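Local coordinates for thioredoxin-like fold domain-containing protein (Enterococcus faecalis, PDB 1Z6M) that is of unknown function but has a thioredoxin-like fold with a CxxC motif, consistent with a role in thiol-disulfide exchange, at residues F34-F46 / L98-N110. Sequence-based numbering, arbitrary orientation.
Sequences FINVRCPYCRKWF and LHKMFATQDEWGN
Arg-43 and Phe-102 bring their backbones close where helix 40-46 and helix 98-103 run at 125° to each other, the short axes 10.4 Å apart, while the turn at Asn-36 to Cys-39 lies against the end of helix 98-103 and the following helix 105-108. The extended side chain of Gln-105 reaches into this turn, CG trans to its backbone N (chi1 -170°), and NE2 donates to Val-37 O at 2.8 Å; the oxygen lies close to the amide plane, although the N-H arrives above the carbonyl plane. A weak second bond from Gln-105 NE2 to Cys-39 O lets one amide nitrogen serve two carbonyls of the turn. Cys-39 and Cys-42 form a CxxC pattern at a helix start, as in thioredoxin-like oxidoreductases; both appear as free thiols, and Cys-39 SG caps the helix by accepting from Cys-42 N at 3.3 Å. His-83 NE2, from helix 77-83, is hydrogen-bonded to Val-37 N. Farther along helix 40-46, Phe-102 lays CE1 over one face of the Phe-46 ring, 3.5 Å from CG of Phe-46, with the planes at 42°; His-99 CD2 meets the rim of Phe-46. In the modelled conformers, Val-37 packs CG1 on Leu-98 CD2, and Arg-43 NH1 makes a salt bridge to Asp-106 OD2 (3.0 Å), with Gln-105 OE1 over a face of the same guanidinium. Arg-38, bent at chi2, passes CB and CG by Trp-108 CZ3 and CH2 and donates from NE to Gly-109 O at 3.0 Å, while a water accepts from its NH1 within hydrogen-bonding distance of Gln-105 OE1 and Asp-106 OD1.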
loop_
_atom_site.group_PDB
_atom_site.type_symbol
_atom_site.label_atom_id
_atom_site.label_comp_id
_atom_site.label_asym_id
_atom_site.label_seq_id
_atom_site.Cartn_x
_atom_site.Cartn_y
_atom_site.Cartn_z
ATOM N N PHE A 34 1.230 -3.250 3.221
ATOM C CA PHE A 34 2.232 -3.518 2.189
ATOM C C PHE A 34 1.488 -3.788 0.892
ATOM O O PHE A 34 0.725 -4.752 0.789
ATOM C CB PHE A 34 3.091 -4.738 2.554
ATOM C CG PHE A 34 4.076 -4.490 3.661
ATOM C CD1 PHE A 34 3.688 -4.592 5.000
ATOM C CD2 PHE A 34 5.396 -4.141 3.370
ATOM C CE1 PHE A 34 4.605 -4.377 6.030
ATOM C CE2 PHE A 34 6.307 -3.915 4.384
ATOM C CZ PHE A 34 5.917 -4.026 5.710
ATOM N N ILE A 35 1.694 -2.920 -0.091
ATOM C CA ILE A 35 0.967 -3.020 -1.342
ATOM C C ILE A 35 1.889 -2.724 -2.525
ATOM O O ILE A 35 2.953 -2.107 -2.383
ATOM C CB ILE A 35 -0.266 -2.070 -1.415
ATOM C CG1 ILE A 35 0.164 -0.615 -1.322
ATOM C CG2 ILE A 35 -1.342 -2.427 -0.352
ATOM C CD1 ILE A 35 -0.954 0.351 -1.723
ATOM N N ASN A 36 1.469 -3.174 -3.700
ATOM C CA ASN A 36 2.085 -2.739 -4.944
ATOM C C ASN A 36 0.938 -2.266 -5.829
ATOM O O ASN A 36 -0.068 -2.963 -5.979
ATOM C CB ASN A 36 2.883 -3.885 -5.587
ATOM C CG ASN A 36 3.542 -3.482 -6.896
ATOM O OD1 ASN A 36 2.859 -3.182 -7.867
ATOM N ND2 ASN A 36 4.878 -3.481 -6.924
ATOM N N VAL A 37 1.060 -1.068 -6.383
ATOM C CA VAL A 37 -0.078 -0.440 -7.059
ATOM C C VAL A 37 -0.464 -1.072 -8.379
ATOM O O VAL A 37 -1.516 -0.750 -8.919
ATOM C CB VAL A 37 0.053 1.097 -7.243
ATOM C CG1 VAL A 37 0.107 1.796 -5.907
ATOM C CG2 VAL A 37 1.226 1.469 -8.168
ATOM N N ARG A 38 0.361 -1.983 -8.903
ATOM C CA ARG A 38 -0.056 -2.737 -10.100
ATOM C C ARG A 38 -0.835 -3.999 -9.753
ATOM O O ARG A 38 -1.447 -4.623 -10.609
ATOM C CB ARG A 38 1.133 -3.093 -10.996
ATOM C CG ARG A 38 0.727 -3.374 -12.460
ATOM C CD ARG A 38 0.667 -4.847 -12.790
ATOM N NE ARG A 38 0.089 -5.086 -14.115
ATOM C CZ ARG A 38 -1.217 -5.182 -14.355
ATOM N NH1 ARG A 38 -2.094 -5.062 -13.371
ATOM N NH2 ARG A 38 -1.652 -5.400 -15.587
ATOM N N CYS A 39 -0.811 -4.378 -8.483
ATOM C CA CYS A 39 -1.401 -5.638 -8.098
ATOM C C CYS A 39 -2.933 -5.564 -8.080
ATOM O O CYS A 39 -3.492 -4.702 -7.420
ATOM C CB CYS A 39 -0.847 -6.041 -6.725
ATOM S SG CYS A 39 -1.685 -7.452 -6.001
ATOM N N PRO A 40 -3.624 -6.499 -8.761
ATOM C CA PRO A 40 -5.092 -6.454 -8.736
ATOM C C PRO A 40 -5.694 -6.889 -7.392
ATOM O O PRO A 40 -6.838 -6.532 -7.062
ATOM C CB PRO A 40 -5.482 -7.396 -9.874
ATOM C CG PRO A 40 -4.363 -8.395 -9.921
ATOM C CD PRO A 40 -3.117 -7.580 -9.628
ATOM N N TYR A 41 -4.923 -7.628 -6.603
ATOM C CA TYR A 41 -5.388 -8.020 -5.277
ATOM C C TYR A 41 -5.307 -6.795 -4.362
ATOM O O TYR A 41 -6.197 -6.558 -3.552
ATOM C CB TYR A 41 -4.563 -9.188 -4.724
ATOM C CG TYR A 41 -4.593 -10.441 -5.566
ATOM C CD1 TYR A 41 -3.839 -10.536 -6.733
ATOM C CD2 TYR A 41 -5.354 -11.544 -5.179
ATOM C CE1 TYR A 41 -3.843 -11.693 -7.499
ATOM C CE2 TYR A 41 -5.371 -12.704 -5.945
ATOM C CZ TYR A 41 -4.611 -12.769 -7.102
ATOM O OH TYR A 41 -4.591 -13.904 -7.869
ATOM N N CYS A 42 -4.249 -6.004 -4.521
ATOM C CA CYS A 42 -4.130 -4.723 -3.821
ATOM C C CYS A 42 -5.226 -3.763 -4.273
ATOM O O CYS A 42 -5.784 -3.040 -3.452
ATOM C CB CYS A 42 -2.764 -4.091 -4.036
ATOM S SG CYS A 42 -1.436 -5.019 -3.273
ATOM N N ARG A 43 -5.549 -3.770 -5.570
ATOM C CA ARG A 43 -6.668 -2.965 -6.076
ATOM C C ARG A 43 -7.975 -3.328 -5.369
ATOM O O ARG A 43 -8.736 -2.442 -4.960
ATOM C CB ARG A 43 -6.819 -3.091 -7.600
ATOM C CG ARG A 43 -7.979 -2.282 -8.190
ATOM C CD ARG A 43 -8.077 -2.428 -9.716
ATOM N NE ARG A 43 -8.331 -3.818 -10.096
ATOM C CZ ARG A 43 -8.293 -4.299 -11.335
ATOM N NH1 ARG A 43 -8.046 -3.509 -12.363
ATOM N NH2 ARG A 43 -8.520 -5.588 -11.527
ATOM N N LYS A 44 -8.238 -4.627 -5.224
ATOM C CA LYS A 44 -9.429 -5.124 -4.539
ATOM C C LYS A 44 -9.442 -4.658 -3.086
ATOM O O LYS A 44 -10.459 -4.168 -2.587
ATOM C CB LYS A 44 -9.489 -6.654 -4.623
ATOM C CG LYS A 44 -10.683 -7.295 -3.922
ATOM C CD LYS A 44 -11.988 -7.049 -4.663
ATOM C CE LYS A 44 -13.208 -7.521 -3.879
ATOM N NZ LYS A 44 -13.241 -8.992 -3.662
ATOM N N TRP A 45 -8.315 -4.828 -2.392
ATOM C CA TRP A 45 -8.191 -4.335 -1.014
ATOM C C TRP A 45 -8.544 -2.848 -0.937
ATOM O O TRP A 45 -9.341 -2.430 -0.090
ATOM C CB TRP A 45 -6.772 -4.588 -0.466
ATOM C CG TRP A 45 -6.391 -3.676 0.677
ATOM C CD1 TRP A 45 -5.443 -2.681 0.645
ATOM C CD2 TRP A 45 -6.994 -3.613 1.984
ATOM N NE1 TRP A 45 -5.396 -2.035 1.860
ATOM C CE2 TRP A 45 -6.340 -2.580 2.692
ATOM C CE3 TRP A 45 -8.009 -4.336 2.625
ATOM C CZ2 TRP A 45 -6.663 -2.254 4.014
ATOM C CZ3 TRP A 45 -8.318 -4.011 3.948
ATOM C CH2 TRP A 45 -7.649 -2.985 4.621
ATOM N N PHE A 46 -7.963 -2.052 -1.825
ATOM C CA PHE A 46 -8.174 -0.613 -1.775
ATOM C C PHE A 46 -9.626 -0.228 -2.025
ATOM O O PHE A 46 -10.162 0.632 -1.335
ATOM C CB PHE A 46 -7.247 0.114 -2.744
ATOM C CG PHE A 46 -6.241 0.995 -2.074
ATOM C CD1 PHE A 46 -5.299 0.469 -1.196
ATOM C CD2 PHE A 46 -6.236 2.362 -2.322
ATOM C CE1 PHE A 46 -4.363 1.303 -0.583
ATOM C CE2 PHE A 46 -5.292 3.193 -1.719
ATOM C CZ PHE A 46 -4.368 2.654 -0.840
ATOM N N LEU A 98 -2.773 7.446 -5.553
ATOM C CA LEU A 98 -2.935 5.996 -5.474
ATOM C C LEU A 98 -4.298 5.572 -5.990
ATOM O O LEU A 98 -4.416 4.598 -6.733
ATOM C CB LEU A 98 -2.764 5.501 -4.042
ATOM C CG LEU A 98 -1.340 5.539 -3.495
ATOM C CD1 LEU A 98 -1.374 5.176 -2.011
ATOM C CD2 LEU A 98 -0.397 4.616 -4.265
ATOM N N HIS A 99 -5.336 6.315 -5.615
ATOM C CA HIS A 99 -6.670 6.023 -6.119
ATOM C C HIS A 99 -6.741 6.100 -7.638
ATOM O O HIS A 99 -7.366 5.257 -8.268
ATOM C CB HIS A 99 -7.717 6.931 -5.481
ATOM C CG HIS A 99 -7.974 6.619 -4.045
ATOM N ND1 HIS A 99 -8.424 7.562 -3.149
ATOM C CD2 HIS A 99 -7.828 5.472 -3.341
ATOM C CE1 HIS A 99 -8.554 7.007 -1.956
ATOM N NE2 HIS A 99 -8.204 5.736 -2.045
ATOM N N LYS A 100 -6.107 7.111 -8.220
ATOM C CA LYS A 100 -6.112 7.241 -9.673
ATOM C C LYS A 100 -5.292 6.139 -10.340
ATOM O O LYS A 100 -5.702 5.605 -11.376
ATOM C CB LYS A 100 -5.625 8.623 -10.108
ATOM C CG LYS A 100 -6.698 9.696 -10.100
ATOM C CD LYS A 100 -6.197 10.953 -10.793
ATOM C CE LYS A 100 -6.995 12.180 -10.393
ATOM N NZ LYS A 100 -6.493 12.779 -9.120
HETATM N N MSE A 101 -4.144 5.808 -9.748
HETATM C CA MSE A 101 -3.318 4.701 -10.246
HETATM C C MSE A 101 -4.108 3.386 -10.265
HETATM O O MSE A 101 -4.094 2.655 -11.255
HETATM C CB MSE A 101 -2.042 4.542 -9.399
HETATM C CG MSE A 101 -1.034 5.675 -9.510
HETATM SE SE MSE A 101 0.313 5.493 -8.245
HETATM C CE MSE A 101 1.256 7.003 -8.634
ATOM N N PHE A 102 -4.821 3.096 -9.179
ATOM C CA PHE A 102 -5.624 1.886 -9.138
ATOM C C PHE A 102 -6.769 1.925 -10.153
ATOM O O PHE A 102 -7.055 0.917 -10.811
ATOM C CB PHE A 102 -6.170 1.652 -7.728
ATOM C CG PHE A 102 -5.185 0.979 -6.785
ATOM C CD1 PHE A 102 -4.862 1.559 -5.566
ATOM C CD2 PHE A 102 -4.599 -0.235 -7.113
ATOM C CE1 PHE A 102 -3.975 0.948 -4.686
ATOM C CE2 PHE A 102 -3.713 -0.863 -6.241
ATOM C CZ PHE A 102 -3.410 -0.268 -5.025
ATOM N N ALA A 103 -7.422 3.076 -10.288
ATOM C CA ALA A 103 -8.532 3.174 -11.230
ATOM C C ALA A 103 -8.091 2.975 -12.683
ATOM O O ALA A 103 -8.887 2.559 -13.520
ATOM C CB ALA A 103 -9.228 4.508 -11.088
ATOM N N THR A 104 -6.829 3.286 -12.974
ATOM C CA THR A 104 -6.271 3.162 -14.318
ATOM C C THR A 104 -5.335 1.958 -14.490
ATOM O O THR A 104 -4.644 1.843 -15.503
ATOM C CB THR A 104 -5.511 4.450 -14.713
ATOM O OG1 THR A 104 -4.455 4.710 -13.767
ATOM C CG2 THR A 104 -6.480 5.659 -14.793
ATOM N N GLN A 105 -5.358 1.036 -13.527
ATOM C CA GLN A 105 -4.383 -0.053 -13.452
ATOM C C GLN A 105 -4.254 -0.871 -14.734
ATOM O O GLN A 105 -3.151 -1.266 -15.118
ATOM C CB GLN A 105 -4.711 -0.972 -12.267
ATOM C CG GLN A 105 -3.630 -1.990 -11.939
ATOM C CD GLN A 105 -4.050 -2.868 -10.800
ATOM O OE1 GLN A 105 -4.812 -3.820 -10.984
ATOM N NE2 GLN A 105 -3.599 -2.525 -9.597
ATOM N N ASP A 106 -5.375 -1.129 -15.400
ATOM C CA ASP A 106 -5.337 -1.922 -16.633
ATOM C C ASP A 106 -4.786 -1.161 -17.833
ATOM O O ASP A 106 -4.354 -1.776 -18.807
ATOM C CB ASP A 106 -6.714 -2.494 -16.946
ATOM C CG ASP A 106 -7.221 -3.392 -15.843
ATOM O OD1 ASP A 106 -6.500 -4.343 -15.477
ATOM O OD2 ASP A 106 -8.323 -3.128 -15.332
ATOM N N GLU A 107 -4.803 0.165 -17.749
ATOM C CA GLU A 107 -4.307 1.031 -18.820
ATOM C C GLU A 107 -2.795 1.096 -18.837
ATOM O O GLU A 107 -2.193 1.004 -19.902
ATOM C CB GLU A 107 -4.886 2.444 -18.706
ATOM C CG GLU A 107 -6.379 2.504 -18.983
ATOM C CD GLU A 107 -6.955 3.913 -18.921
ATOM O OE1 GLU A 107 -6.188 4.910 -18.944
ATOM O OE2 GLU A 107 -8.198 4.033 -18.881
ATOM N N TRP A 108 -2.178 1.279 -17.671
ATOM C CA TRP A 108 -0.717 1.407 -17.608
ATOM C C TRP A 108 -0.036 0.098 -17.194
ATOM O O TRP A 108 1.169 -0.083 -17.426
ATOM C CB TRP A 108 -0.300 2.560 -16.676
ATOM C CG TRP A 108 -0.840 2.440 -15.282
ATOM C CD1 TRP A 108 -1.957 3.046 -14.777
ATOM C CD2 TRP A 108 -0.273 1.676 -14.205
ATOM N NE1 TRP A 108 -2.128 2.696 -13.452
ATOM C CE2 TRP A 108 -1.115 1.847 -13.084
ATOM C CE3 TRP A 108 0.853 0.848 -14.088
ATOM C CZ2 TRP A 108 -0.865 1.221 -11.859
ATOM C CZ3 TRP A 108 1.106 0.227 -12.865
ATOM C CH2 TRP A 108 0.254 0.420 -11.771
ATOM N N GLY A 109 -0.804 -0.828 -16.623
ATOM C CA GLY A 109 -0.223 -2.023 -16.003
ATOM C C GLY A 109 0.420 -2.997 -16.967
ATOM O O GLY A 109 1.197 -3.852 -16.559
ATOM N N ASN A 110 0.106 -2.847 -18.249
ATOM C CA ASN A 110 0.613 -3.740 -19.299
ATOM C C ASN A 110 1.587 -3.060 -20.257
ATOM O O ASN A 110 1.897 -3.584 -21.331
ATOM C CB ASN A 110 -0.562 -4.359 -20.061
ATOM C CG ASN A 110 -1.535 -5.064 -19.131
ATOM O OD1 ASN A 110 -2.677 -4.622 -18.928
ATOM N ND2 ASN A 110 -1.067 -6.137 -18.513
HETATM O O HOH W 1 -5.043 -5.068 -13.319
HETATM O O HOH W 2 -4.343 -5.712 -16.637
HETATM O O HOH W 3 -8.513 -6.185 -14.579
#